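Fibronectin type III domain-containing protein (Simiduia agarivorans, PDB 6P2K) probably hydrolyses plant beta-glucans such as xyloglucan as a family 74 glycoside hydrolase, this chain being its beta-propeller, presumably catalytic, part. Local coordinates at residues Val166-Phe171 with Lys212-Ser217; Val222-Tyr227 with Pro268-Arg273; Ala697-Lys702 with Ser772-Asp777; Asn701-Ser706 with Gly721-Asn726. One frame throughout, in Å; residues are numbered along the deposited sequence.

Overall arrangement
Contacts 1 and 2 lie in series on one side of the chain, their centres about 7 Å apart, and both use the sheet that holds strands 210-216 and 222-228. Contacts 3 and 4 are likewise about 7 Å apart on the opposite side of the chain's centre, sharing N701 and K702. Contacts 1, 2 and 4 are buried; contact 3 is partly exposed. Their chemistry follows their place: contacts 1 and 2 join separate blades mainly through side chains, the first with one side-chain and one backbone-to-side-chain hydrogen bond, the second apolar; contact 4 combines backbone pairing within one blade with a lysine-threonine bond; contact 3 ties a C-terminal loop to a turn by amide and weak polar links.

Contact 1: residues Val166-Phe171 with Lys212-Ser217; sequences VYSVVF and KGIALS
K212 and Y167 run side by side and end in a bond, K212 NZ donating to Y167 OH at 2.8 Å. The lysine chain bends at chi2 (-59°), which lays CD beside the phenol, 3.6 Å from Y167 CE2. Neither polar end depends on this bond alone: N184 also meets both, its OD1 bonded to K212 NZ and its ND2 to Y167 OH, so ammonium, phenol and amide form a closed triangle. The second polar link is backbone to side chain. I214 N gives its proton to S168 OG at 2.9 Å and 162°, satisfying a backbone N-H at the outer edge of its sheet, which faces the preceding blade. S168 OG lies between its own backbone N and carbonyl carbon (chi1 35°), which turns it across the gap, 3.3 Å from G213 CA. At the backbone angles of G213 a side chain would press on the preceding carbonyl. Beyond it the contact turns apolar: V170 CG1 meets I214 CG1 at 3.9 Å, and V170 CG2 meets L216 CB at 3.8 Å. The two strands are nearly parallel, their axes 5.5 Å apart, as expected for the first strands of consecutive propeller blades. Y167 and S168 form a classic beta bulge in strand 166-171, both facing G182 of strand 179-183; strand 222-228 lies beside 212-216 in its sheet, and strand 114-119 of the preceding blade packs on V166, V169 and F171.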
loop_
_atom_site.group_PDB
_atom_site.type_symbol
_atom_site.label_atom_id
_atom_site.label_comp_id
_atom_site.label_asym_id
_atom_site.label_seq_id
_atom_site.Cartn_x
_atom_site.Cartn_y
_atom_site.Cartn_z
ATOM N N VAL B 166 -21.299 -54.562 25.625
ATOM C CA VAL B 166 -20.530 -54.491 26.863
ATOM C C VAL B 166 -19.482 -53.400 26.711
ATOM O O VAL B 166 -18.767 -53.347 25.701
ATOM C CB VAL B 166 -19.874 -55.840 27.202
ATOM C CG1 VAL B 166 -19.005 -55.705 28.444
ATOM C CG2 VAL B 166 -20.935 -56.908 27.404
ATOM N N TYR B 167 -19.384 -52.526 27.711
ATOM C CA TYR B 167 -18.489 -51.380 27.648
ATOM C C TYR B 167 -17.193 -51.580 28.424
ATOM O O TYR B 167 -16.131 -51.172 27.946
ATOM C CB TYR B 167 -19.209 -50.126 28.153
ATOM C CG TYR B 167 -20.352 -49.706 27.257
ATOM C CD1 TYR B 167 -20.112 -49.141 26.010
ATOM C CD2 TYR B 167 -21.673 -49.882 27.652
ATOM C CE1 TYR B 167 -21.155 -48.759 25.186
ATOM C CE2 TYR B 167 -22.724 -49.502 26.834
ATOM C CZ TYR B 167 -22.459 -48.943 25.603
ATOM O OH TYR B 167 -23.497 -48.563 24.784
ATOM N N SER B 168 -17.238 -52.201 29.602
ATOM C CA SER B 168 -16.013 -52.417 30.359
ATOM C C SER B 168 -16.112 -53.697 31.179
ATOM O O SER B 168 -17.201 -54.187 31.489
ATOM C CB SER B 168 -15.687 -51.221 31.266
ATOM O OG SER B 168 -16.863 -50.624 31.781
ATOM N N VAL B 169 -14.938 -54.231 31.514
ATOM C CA VAL B 169 -14.777 -55.438 32.317
ATOM C C VAL B 169 -13.593 -55.195 33.243
ATOM O O VAL B 169 -12.471 -54.985 32.770
ATOM C CB VAL B 169 -14.529 -56.687 31.450
ATOM C CG1 VAL B 169 -14.105 -57.863 32.316
ATOM C CG2 VAL B 169 -15.765 -57.034 30.631
ATOM N N VAL B 170 -13.831 -55.212 34.554
ATOM C CA VAL B 170 -12.822 -54.802 35.523
ATOM C C VAL B 170 -12.751 -55.816 36.658
ATOM O O VAL B 170 -13.775 -56.150 37.267
ATOM C CB VAL B 170 -13.103 -53.389 36.071
ATOM C CG1 VAL B 170 -14.534 -53.286 36.582
ATOM C CG2 VAL B 170 -12.103 -53.028 37.160
ATOM N N PHE B 171 -11.542 -56.293 36.945
ATOM C CA PHE B 171 -11.294 -57.199 38.055
ATOM C C PHE B 171 -11.104 -56.426 39.360
ATOM O O PHE B 171 -10.835 -55.222 39.372
ATOM C CB PHE B 171 -10.050 -58.049 37.794
ATOM C CG PHE B 171 -10.281 -59.199 36.861
ATOM C CD1 PHE B 171 -10.347 -58.996 35.493
ATOM C CD2 PHE B 171 -10.413 -60.489 37.351
ATOM C CE1 PHE B 171 -10.551 -60.056 34.631
ATOM C CE2 PHE B 171 -10.617 -61.553 36.495
ATOM C CZ PHE B 171 -10.687 -61.337 35.132
ATOM N N LYS B 212 -23.148 -47.282 31.020
ATOM C CA LYS B 212 -22.203 -46.861 29.991
ATOM C C LYS B 212 -20.766 -46.936 30.496
ATOM O O LYS B 212 -19.953 -46.044 30.252
ATOM C CB LYS B 212 -22.528 -45.451 29.505
ATOM C CG LYS B 212 -23.909 -45.323 28.885
ATOM C CD LYS B 212 -24.061 -46.257 27.691
ATOM C CE LYS B 212 -25.426 -46.106 27.034
ATOM N NZ LYS B 212 -25.512 -46.860 25.752
ATOM N N GLY B 213 -20.439 -48.004 31.197
ATOM C CA GLY B 213 -19.099 -48.196 31.708
ATOM C C GLY B 213 -19.063 -48.181 33.222
ATOM O O GLY B 213 -19.861 -47.510 33.883
ATOM N N ILE B 214 -18.124 -48.942 33.783
ATOM C CA ILE B 214 -17.949 -49.020 35.225
ATOM C C ILE B 214 -16.478 -48.840 35.558
ATOM O O ILE B 214 -15.593 -49.020 34.718
ATOM C CB ILE B 214 -18.444 -50.352 35.817
ATOM C CG1 ILE B 214 -17.692 -51.513 35.172
ATOM C CG2 ILE B 214 -19.943 -50.490 35.639
ATOM C CD1 ILE B 214 -18.266 -52.845 35.500
ATOM N N ALA B 215 -16.231 -48.496 36.818
ATOM C CA ALA B 215 -14.887 -48.409 37.359
ATOM C C ALA B 215 -14.900 -48.962 38.773
ATOM O O ALA B 215 -15.873 -48.782 39.510
ATOM C CB ALA B 215 -14.367 -46.967 37.352
ATOM N N LEU B 216 -13.820 -49.641 39.142
ATOM C CA LEU B 216 -13.703 -50.268 40.449
ATOM C C LEU B 216 -12.421 -49.791 41.108
ATOM O O LEU B 216 -11.359 -49.788 40.476
ATOM C CB LEU B 216 -13.709 -51.790 40.325
ATOM C CG LEU B 216 -13.403 -52.605 41.578
ATOM C CD1 LEU B 216 -14.466 -52.363 42.624
ATOM C CD2 LEU B 216 -13.330 -54.077 41.224
ATOM N N SER B 217 -12.526 -49.378 42.367
ATOM C CA SER B 217 -11.352 -48.948 43.104
ATOM C C SER B 217 -10.405 -50.130 43.315
ATOM O O SER B 217 -10.852 -51.268 43.484
ATOM C CB SER B 217 -11.757 -48.353 44.450
ATOM O OG SER B 217 -10.625 -48.098 45.261
#

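Contact 2: residues Val222-Tyr227 with Pro268-Arg273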
loop_
_atom_site.group_PDB
_atom_site.type_symbol
_atom_site.label_atom_id
_atom_site.label_comp_id
_atom_site.label_asym_id
_atom_site.label_seq_id
_atom_site.Cartn_x
_atom_site.Cartn_y
_atom_site.Cartn_z
ATOM N N VAL B 222 -15.201 -49.870 46.217
ATOM C CA VAL B 222 -16.125 -48.869 45.683
ATOM C C VAL B 222 -16.246 -49.042 44.176
ATOM O O VAL B 222 -15.253 -49.299 43.487
ATOM C CB VAL B 222 -15.688 -47.430 46.030
ATOM C CG1 VAL B 222 -16.791 -46.462 45.662
ATOM C CG2 VAL B 222 -15.377 -47.309 47.517
ATOM N N LEU B 223 -17.470 -48.889 43.670
ATOM C CA LEU B 223 -17.786 -49.019 42.253
ATOM C C LEU B 223 -18.409 -47.722 41.753
ATOM O O LEU B 223 -19.320 -47.181 42.389
ATOM C CB LEU B 223 -18.739 -50.195 42.018
ATOM C CG LEU B 223 -19.210 -50.504 40.594
ATOM C CD1 LEU B 223 -18.115 -51.194 39.798
ATOM C CD2 LEU B 223 -20.477 -51.357 40.617
ATOM N N TYR B 224 -17.921 -47.231 40.614
ATOM C CA TYR B 224 -18.449 -46.037 39.968
ATOM C C TYR B 224 -19.029 -46.403 38.609
ATOM O O TYR B 224 -18.525 -47.296 37.920
ATOM C CB TYR B 224 -17.365 -44.965 39.791
ATOM C CG TYR B 224 -16.663 -44.579 41.073
ATOM C CD1 TYR B 224 -17.145 -43.548 41.868
ATOM C CD2 TYR B 224 -15.515 -45.242 41.484
ATOM C CE1 TYR B 224 -16.505 -43.190 43.039
ATOM C CE2 TYR B 224 -14.869 -44.891 42.654
ATOM C CZ TYR B 224 -15.368 -43.865 43.427
ATOM O OH TYR B 224 -14.727 -43.515 44.592
ATOM N N ALA B 225 -20.088 -45.700 38.216
ATOM C CA ALA B 225 -20.777 -46.046 36.982
ATOM C C ALA B 225 -21.538 -44.840 36.454
ATOM O O ALA B 225 -21.872 -43.912 37.196
ATOM C CB ALA B 225 -21.731 -47.226 37.196
ATOM N N THR B 226 -21.798 -44.868 35.148
ATOM C CA THR B 226 -22.719 -43.947 34.499
ATOM C C THR B 226 -23.876 -44.746 33.920
ATOM O O THR B 226 -23.678 -45.835 33.371
ATOM C CB THR B 226 -22.043 -43.133 33.389
ATOM O OG1 THR B 226 -21.973 -43.918 32.194
ATOM C CG2 THR B 226 -20.641 -42.715 33.802
ATOM N N TYR B 227 -25.085 -44.208 34.053
ATOM C CA TYR B 227 -26.294 -44.889 33.615
ATOM C C TYR B 227 -27.072 -43.987 32.670
ATOM O O TYR B 227 -27.147 -42.772 32.877
ATOM C CB TYR B 227 -27.168 -45.286 34.806
ATOM C CG TYR B 227 -26.775 -46.598 35.444
ATOM C CD1 TYR B 227 -25.801 -46.646 36.434
ATOM C CD2 TYR B 227 -27.384 -47.789 35.063
ATOM C CE1 TYR B 227 -25.442 -47.845 37.025
ATOM C CE2 TYR B 227 -27.033 -48.991 35.649
ATOM C CZ TYR B 227 -26.064 -49.014 36.628
ATOM O OH TYR B 227 -25.716 -50.209 37.214
ATOM N N PRO B 268 -15.959 -44.446 33.062
ATOM C CA PRO B 268 -15.203 -43.971 34.224
ATOM C C PRO B 268 -14.033 -44.901 34.503
ATOM O O PRO B 268 -14.055 -46.083 34.154
ATOM C CB PRO B 268 -16.232 -44.001 35.359
ATOM C CG PRO B 268 -17.205 -45.044 34.944
ATOM C CD PRO B 268 -17.299 -44.929 33.450
ATOM N N GLU B 269 -12.995 -44.354 35.131
ATOM C CA GLU B 269 -11.793 -45.129 35.403
ATOM C C GLU B 269 -11.145 -44.625 36.683
ATOM O O GLU B 269 -10.978 -43.413 36.861
ATOM C CB GLU B 269 -10.807 -45.038 34.233
ATOM C CG GLU B 269 -9.489 -45.752 34.474
ATOM C CD GLU B 269 -8.619 -45.800 33.232
ATOM O OE1 GLU B 269 -9.131 -46.190 32.161
ATOM O OE2 GLU B 269 -7.425 -45.445 33.327
ATOM N N VAL B 270 -10.788 -45.555 37.569
ATOM C CA VAL B 270 -10.111 -45.223 38.816
ATOM C C VAL B 270 -8.608 -45.338 38.609
ATOM O O VAL B 270 -8.122 -46.323 38.041
ATOM C CB VAL B 270 -10.579 -46.138 39.959
ATOM C CG1 VAL B 270 -9.932 -45.717 41.271
ATOM C CG2 VAL B 270 -12.092 -46.113 40.074
ATOM N N ASP B 271 -7.876 -44.328 39.064
ATOM C CA ASP B 271 -6.420 -44.353 39.059
ATOM C C ASP B 271 -5.931 -45.586 39.812
ATOM O O ASP B 271 -6.271 -45.752 40.995
ATOM C CB ASP B 271 -5.884 -43.069 39.701
ATOM C CG ASP B 271 -4.366 -42.928 39.602
ATOM O OD1 ASP B 271 -3.676 -43.884 39.187
ATOM O OD2 ASP B 271 -3.856 -41.840 39.946
ATOM N N PRO B 272 -5.153 -46.472 39.181
ATOM C CA PRO B 272 -4.636 -47.642 39.909
ATOM C C PRO B 272 -3.756 -47.271 41.086
ATOM O O PRO B 272 -3.447 -48.146 41.904
ATOM C CB PRO B 272 -3.846 -48.406 38.838
ATOM C CG PRO B 272 -3.504 -47.375 37.814
ATOM C CD PRO B 272 -4.675 -46.437 37.788
ATOM N N ARG B 273 -3.345 -46.008 41.195
ATOM C CA ARG B 273 -2.585 -45.542 42.343
ATOM C C ARG B 273 -3.458 -45.324 43.573
ATOM O O ARG B 273 -2.929 -45.281 44.691
ATOM C CB ARG B 273 -1.856 -44.244 41.985
ATOM C CG ARG B 273 -0.737 -44.442 40.976
ATOM C CD ARG B 273 -0.491 -43.201 40.135
ATOM N NE ARG B 273 0.456 -43.465 39.052
ATOM C CZ ARG B 273 0.128 -43.994 37.876
ATOM N NH1 ARG B 273 -1.132 -44.314 37.613
ATOM N NH2 ARG B 273 1.061 -44.201 36.957
#
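P268 rests its ring against T226 and the backbone of Y224, where one blade of the beta-propeller packs on the next: strand 222-228 is the second strand of its four-stranded sheet, and strand 265-270 the first of the following one. The axes run antiparallel in sense (165°) but 7.3 Å apart, too far for backbone pairing, and the contact is made by apolar atoms. At P268, CG comes within 4.0 Å of Y224 O, while CD lies 4.0 Å from T226 CG2. The hydroxyl of T226 is engaged elsewhere, with Y265 O. E269 turns away, and its carboxylate bonds to H337 and Y338. V270 then points back, its CG2 touching Y224 CD2 at 3.8 Å; the two side chains cross at about a right angle. With CG anti to the carbonyl carbon (chi1 -55°), the Y224 ring reaches the valine, and its OH is held by H279 and W299. After V270 the strand gives way to an Asx turn. D271 OD1 takes R273 N at 2.9 Å from above the carboxylate plane and, from the opposite face, R273 NH1 at 3.0 Å on the syn side, in a salt bridge lying close to the guanidinium plane.

Contact 3: residues Ala697-Lys702 with Ser772-Asp777; sequences AGAGNK and SGMNMD
The amide of N701 grips the backbone of 772-777 at two points. N775 N donates to N701 OD1 at 3.1 Å in a nearly straight bond (170°), although it approaches from above the carbonyl plane, 48° out of it. The other branch, N701 ND2, reaches G773 O at 3.4 Å in a weak bond. A third link, also weak, runs from N701 N to N775 O. Replacing N701 by an alanine would probably leave N775 N without its side-chain acceptor and G773 O without its weak donor, letting the loop shift on the turn. K702 NZ extends the polar row with a weak direct bond to S772 O, backed by a water that accepts from K702 NZ at 2.9 Å and donates to S772 O at 2.8 Å; the stronger partner of this ammonium is T722 OG1. N701 and K702 belong to a type II' turn, A699 to K702, that joins strands 697-699 and 702-709 of one propeller blade, while 772-777 is the tail that follows strand 765-770 of another sheet. Close backbone packing seats the tail: G700 CA makes a CA-H...O contact with N775 O at 3.2 Å, and a CB on G700 would clash with that oxygen. The apolar contacts belong mainly to M774. Its CG stands opposite its own backbone N (chi1 -171°) and the chain stays extended, passing SD 3.7 Å from K702 CG and bringing CE 3.7 Å from A699 CB. F748 of strand 745-751 touches A699, K702 and M774, and Y625 packs against N701 and N775.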
loop_
_atom_site.group_PDB
_atom_site.type_symbol
_atom_site.label_atom_id
_atom_site.label_comp_id
_atom_site.label_asym_id
_atom_site.label_seq_id
_atom_site.Cartn_x
_atom_site.Cartn_y
_atom_site.Cartn_z
ATOM N N ALA B 697 -7.378 -43.529 -13.084
ATOM C CA ALA B 697 -6.772 -42.399 -13.770
ATOM C C ALA B 697 -6.069 -42.878 -15.031
ATOM O O ALA B 697 -5.707 -44.051 -15.163
ATOM C CB ALA B 697 -5.787 -41.652 -12.864
ATOM N N GLY B 698 -5.877 -41.940 -15.953
ATOM C CA GLY B 698 -5.147 -42.205 -17.174
ATOM C C GLY B 698 -4.310 -41.015 -17.587
ATOM O O GLY B 698 -4.757 -39.869 -17.484
ATOM N N ALA B 699 -3.087 -41.276 -18.043
ATOM C CA ALA B 699 -2.196 -40.242 -18.549
ATOM C C ALA B 699 -1.059 -40.921 -19.293
ATOM O O ALA B 699 -0.539 -41.941 -18.830
ATOM C CB ALA B 699 -1.643 -39.365 -17.416
ATOM N N GLY B 700 -0.687 -40.359 -20.441
ATOM C CA GLY B 700 0.383 -40.949 -21.230
ATOM C C GLY B 700 0.068 -42.391 -21.577
ATOM O O GLY B 700 -1.018 -42.716 -22.071
ATOM N N ASN B 701 1.021 -43.281 -21.298
ATOM C CA ASN B 701 0.856 -44.710 -21.528
ATOM C C ASN B 701 0.493 -45.464 -20.253
ATOM O O ASN B 701 0.777 -46.662 -20.143
ATOM C CB ASN B 701 2.128 -45.297 -22.147
ATOM C CG ASN B 701 3.347 -45.139 -21.246
ATOM O OD1 ASN B 701 3.322 -44.386 -20.271
ATOM N ND2 ASN B 701 4.421 -45.848 -21.573
ATOM N N LYS B 702 -0.135 -44.794 -19.287
ATOM C CA LYS B 702 -0.394 -45.389 -17.983
ATOM C C LYS B 702 -1.863 -45.253 -17.597
ATOM O O LYS B 702 -2.485 -44.207 -17.812
ATOM C CB LYS B 702 0.486 -44.749 -16.900
ATOM C CG LYS B 702 1.985 -44.929 -17.118
ATOM C CD LYS B 702 2.419 -46.377 -16.928
ATOM C CE LYS B 702 3.857 -46.580 -17.384
ATOM N NZ LYS B 702 4.374 -47.940 -17.063
ATOM N N SER B 772 7.512 -45.653 -12.930
ATOM C CA SER B 772 8.628 -45.809 -13.849
ATOM C C SER B 772 8.137 -46.154 -15.251
ATOM O O SER B 772 7.045 -46.697 -15.441
ATOM C CB SER B 772 9.597 -46.885 -13.353
ATOM O OG SER B 772 8.926 -48.107 -13.106
ATOM N N GLY B 773 8.968 -45.825 -16.236
ATOM C CA GLY B 773 8.648 -46.120 -17.622
ATOM C C GLY B 773 7.439 -45.394 -18.162
ATOM O O GLY B 773 6.785 -45.897 -19.083
ATOM N N MET B 774 7.116 -44.226 -17.614
ATOM C CA MET B 774 6.012 -43.417 -18.115
ATOM C C MET B 774 6.493 -42.470 -19.207
ATOM O O MET B 774 7.580 -41.882 -19.104
ATOM C CB MET B 774 5.379 -42.620 -16.971
ATOM C CG MET B 774 4.102 -41.911 -17.351
ATOM S SD MET B 774 3.033 -41.616 -15.931
ATOM C CE MET B 774 1.614 -40.880 -16.736
ATOM N N ASN B 775 5.688 -42.338 -20.264
ATOM C CA ASN B 775 5.951 -41.391 -21.336
ATOM C C ASN B 775 4.731 -40.523 -21.593
ATOM O O ASN B 775 3.594 -41.002 -21.578
ATOM C CB ASN B 775 6.392 -42.127 -22.617
ATOM C CG ASN B 775 7.650 -42.957 -22.401
ATOM O OD1 ASN B 775 8.615 -42.456 -21.825
ATOM N ND2 ASN B 775 7.653 -44.207 -22.858
ATOM N N MET B 776 4.985 -39.241 -21.828
ATOM C CA MET B 776 3.951 -38.233 -21.948
ATOM C C MET B 776 4.105 -37.526 -23.282
ATOM O O MET B 776 5.204 -37.465 -23.844
ATOM C CB MET B 776 4.052 -37.194 -20.818
ATOM C CG MET B 776 3.947 -37.750 -19.421
ATOM S SD MET B 776 2.236 -37.859 -18.894
ATOM C CE MET B 776 1.794 -36.123 -18.916
ATOM N N ASP B 777 3.040 -36.949 -23.781
ATOM C CA ASP B 777 3.145 -36.052 -24.892
ATOM C C ASP B 777 3.765 -34.793 -24.284
ATOM O O ASP B 777 3.449 -34.435 -23.175
ATOM C CB ASP B 777 1.791 -35.649 -25.391
ATOM C CG ASP B 777 1.174 -36.654 -26.285
ATOM O OD1 ASP B 777 1.798 -37.634 -26.579
ATOM O OD2 ASP B 777 0.045 -36.432 -26.688
HETATM O O HOH W 1 5.515 -48.909 -14.608
#

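Contact 4: residues Asn701-Ser706 with Gly721-Asn726; sequences NKIVMS and GTIQSN
K702 and T722 face each other as a non-hydrogen-bonded antiparallel pair, and the lysine lies alongside the threonine, the two side chains pointing the same way. K702 CB stands 4.2 Å from G721 O. After the bend at chi2 (-69°), CD approaches T722 OG1 at 3.8 Å and CE follows at 3.7 Å, until NZ donates to that hydroxyl oxygen at 2.8 Å. T722 OG1 is available there because it stands opposite the threonine's carbonyl carbon. A methionine in place of K702 would probably leave T722 OG1 without its ammonium donor and S772 O without its weak one. Backbone bonds fix the register of this hairpin, strands 702-709 and 714-723. I703 and G721 form the hydrogen-bonded pair: I703 N donates to G721 O at 2.9 Å, and G721 N returns a bond to I703 O at 2.7 Å and 171°. Two residues along, beyond the K702-T722 pair, I723 N reaches N701 O at 2.9 Å, and a water joins N701 ND2 to I723 O. I703 CD1 and I723 CD1 meet at 4.2 Å, with W623 packing on both isoleucines. The chemistry thus divides: a ladder of backbone bonds sets the strand alignment within the blade, an apolar isoleucine contact meets a tryptophan of another sheet, and the lysine ammonium is held by neutral oxygens, the T722 hydroxyl here and S772 O weakly and through a water.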
loop_
_atom_site.group_PDB
_atom_site.type_symbol
_atom_site.label_atom_id
_atom_site.label_comp_id
_atom_site.label_asym_id
_atom_site.label_seq_id
_atom_site.Cartn_x
_atom_site.Cartn_y
_atom_site.Cartn_z
ATOM N N ASN B 701 1.021 -43.281 -21.298
ATOM C CA ASN B 701 0.856 -44.710 -21.528
ATOM C C ASN B 701 0.493 -45.464 -20.253
ATOM O O ASN B 701 0.777 -46.662 -20.143
ATOM C CB ASN B 701 2.128 -45.297 -22.147
ATOM C CG ASN B 701 3.347 -45.139 -21.246
ATOM O OD1 ASN B 701 3.322 -44.386 -20.271
ATOM N ND2 ASN B 701 4.421 -45.848 -21.573
ATOM N N LYS B 702 -0.135 -44.794 -19.287
ATOM C CA LYS B 702 -0.394 -45.389 -17.983
ATOM C C LYS B 702 -1.863 -45.253 -17.597
ATOM O O LYS B 702 -2.485 -44.207 -17.812
ATOM C CB LYS B 702 0.486 -44.749 -16.900
ATOM C CG LYS B 702 1.985 -44.929 -17.118
ATOM C CD LYS B 702 2.419 -46.377 -16.928
ATOM C CE LYS B 702 3.857 -46.580 -17.384
ATOM N NZ LYS B 702 4.374 -47.940 -17.063
ATOM N N ILE B 703 -2.402 -46.325 -17.018
ATOM C CA ILE B 703 -3.751 -46.365 -16.463
ATOM C C ILE B 703 -3.670 -47.049 -15.105
ATOM O O ILE B 703 -2.950 -48.040 -14.945
ATOM C CB ILE B 703 -4.732 -47.109 -17.394
ATOM C CG1 ILE B 703 -4.840 -46.403 -18.744
ATOM C CG2 ILE B 703 -6.107 -47.232 -16.751
ATOM C CD1 ILE B 703 -5.446 -47.262 -19.831
ATOM N N VAL B 704 -4.402 -46.520 -14.123
ATOM C CA VAL B 704 -4.400 -47.063 -12.771
ATOM C C VAL B 704 -5.840 -47.222 -12.296
ATOM O O VAL B 704 -6.736 -46.482 -12.710
ATOM C CB VAL B 704 -3.591 -46.167 -11.798
ATOM C CG1 VAL B 704 -4.204 -44.775 -11.713
ATOM C CG2 VAL B 704 -3.478 -46.801 -10.412
ATOM N N MET B 705 -6.061 -48.216 -11.437
ATOM C CA MET B 705 -7.354 -48.430 -10.799
ATOM C C MET B 705 -7.126 -49.194 -9.502
ATOM O O MET B 705 -6.052 -49.758 -9.272
ATOM C CB MET B 705 -8.323 -49.179 -11.722
ATOM C CG MET B 705 -7.882 -50.589 -12.095
ATOM S SD MET B 705 -8.415 -51.840 -10.906
ATOM C CE MET B 705 -10.194 -51.659 -10.993
ATOM N N SER B 706 -8.159 -49.222 -8.659
ATOM C CA SER B 706 -8.068 -49.886 -7.364
ATOM C C SER B 706 -9.397 -50.546 -7.030
ATOM O O SER B 706 -10.437 -49.881 -7.026
ATOM C CB SER B 706 -7.674 -48.891 -6.266
ATOM O OG SER B 706 -7.975 -49.398 -4.979
ATOM N N GLY B 721 -1.691 -50.313 -15.512
ATOM C CA GLY B 721 -1.615 -50.824 -16.872
ATOM C C GLY B 721 -0.760 -49.915 -17.736
ATOM O O GLY B 721 -0.783 -48.690 -17.576
ATOM N N THR B 722 -0.006 -50.522 -18.648
ATOM C CA THR B 722 0.837 -49.796 -19.587
ATOM C C THR B 722 0.338 -50.050 -21.000
ATOM O O THR B 722 0.149 -51.204 -21.400
ATOM C CB THR B 722 2.306 -50.210 -19.459
ATOM O OG1 THR B 722 2.755 -49.982 -18.116
ATOM C CG2 THR B 722 3.171 -49.402 -20.419
ATOM N N ILE B 723 0.125 -48.971 -21.750
ATOM C CA ILE B 723 -0.391 -49.061 -23.112
ATOM C C ILE B 723 0.759 -49.441 -24.038
ATOM O O ILE B 723 1.676 -48.649 -24.267
ATOM C CB ILE B 723 -1.043 -47.747 -23.551
ATOM C CG1 ILE B 723 -2.079 -47.296 -22.518
ATOM C CG2 ILE B 723 -1.672 -47.901 -24.929
ATOM C CD1 ILE B 723 -2.850 -46.053 -22.928
ATOM N N GLN B 724 0.711 -50.658 -24.574
ATOM C CA GLN B 724 1.719 -51.088 -25.528
ATOM C C GLN B 724 1.490 -50.412 -26.881
ATOM O O GLN B 724 0.435 -49.827 -27.147
ATOM C CB GLN B 724 1.704 -52.610 -25.676
ATOM C CG GLN B 724 1.779 -53.361 -24.355
ATOM C CD GLN B 724 3.035 -53.036 -23.569
ATOM O OE1 GLN B 724 2.967 -52.547 -22.440
ATOM N NE2 GLN B 724 4.190 -53.313 -24.159
ATOM N N SER B 725 2.505 -50.503 -27.748
ATOM C CA SER B 725 2.433 -49.852 -29.052
ATOM C C SER B 725 1.412 -50.502 -29.977
ATOM O O SER B 725 0.956 -49.852 -30.924
ATOM C CB SER B 725 3.806 -49.855 -29.725
ATOM O OG SER B 725 4.833 -49.647 -28.773
ATOM N N ASN B 726 1.047 -51.761 -29.733
ATOM C CA ASN B 726 -0.006 -52.411 -30.505
ATOM C C ASN B 726 -1.401 -52.103 -29.973
ATOM O O ASN B 726 -2.383 -52.617 -30.521
ATOM C CB ASN B 726 0.222 -53.926 -30.536
ATOM C CG ASN B 726 -0.089 -54.598 -29.208
ATOM O OD1 ASN B 726 -0.030 -53.970 -28.149
ATOM N ND2 ASN B 726 -0.422 -55.884 -29.260
HETATM O O HOH W 2 4.124 -47.919 -23.279
#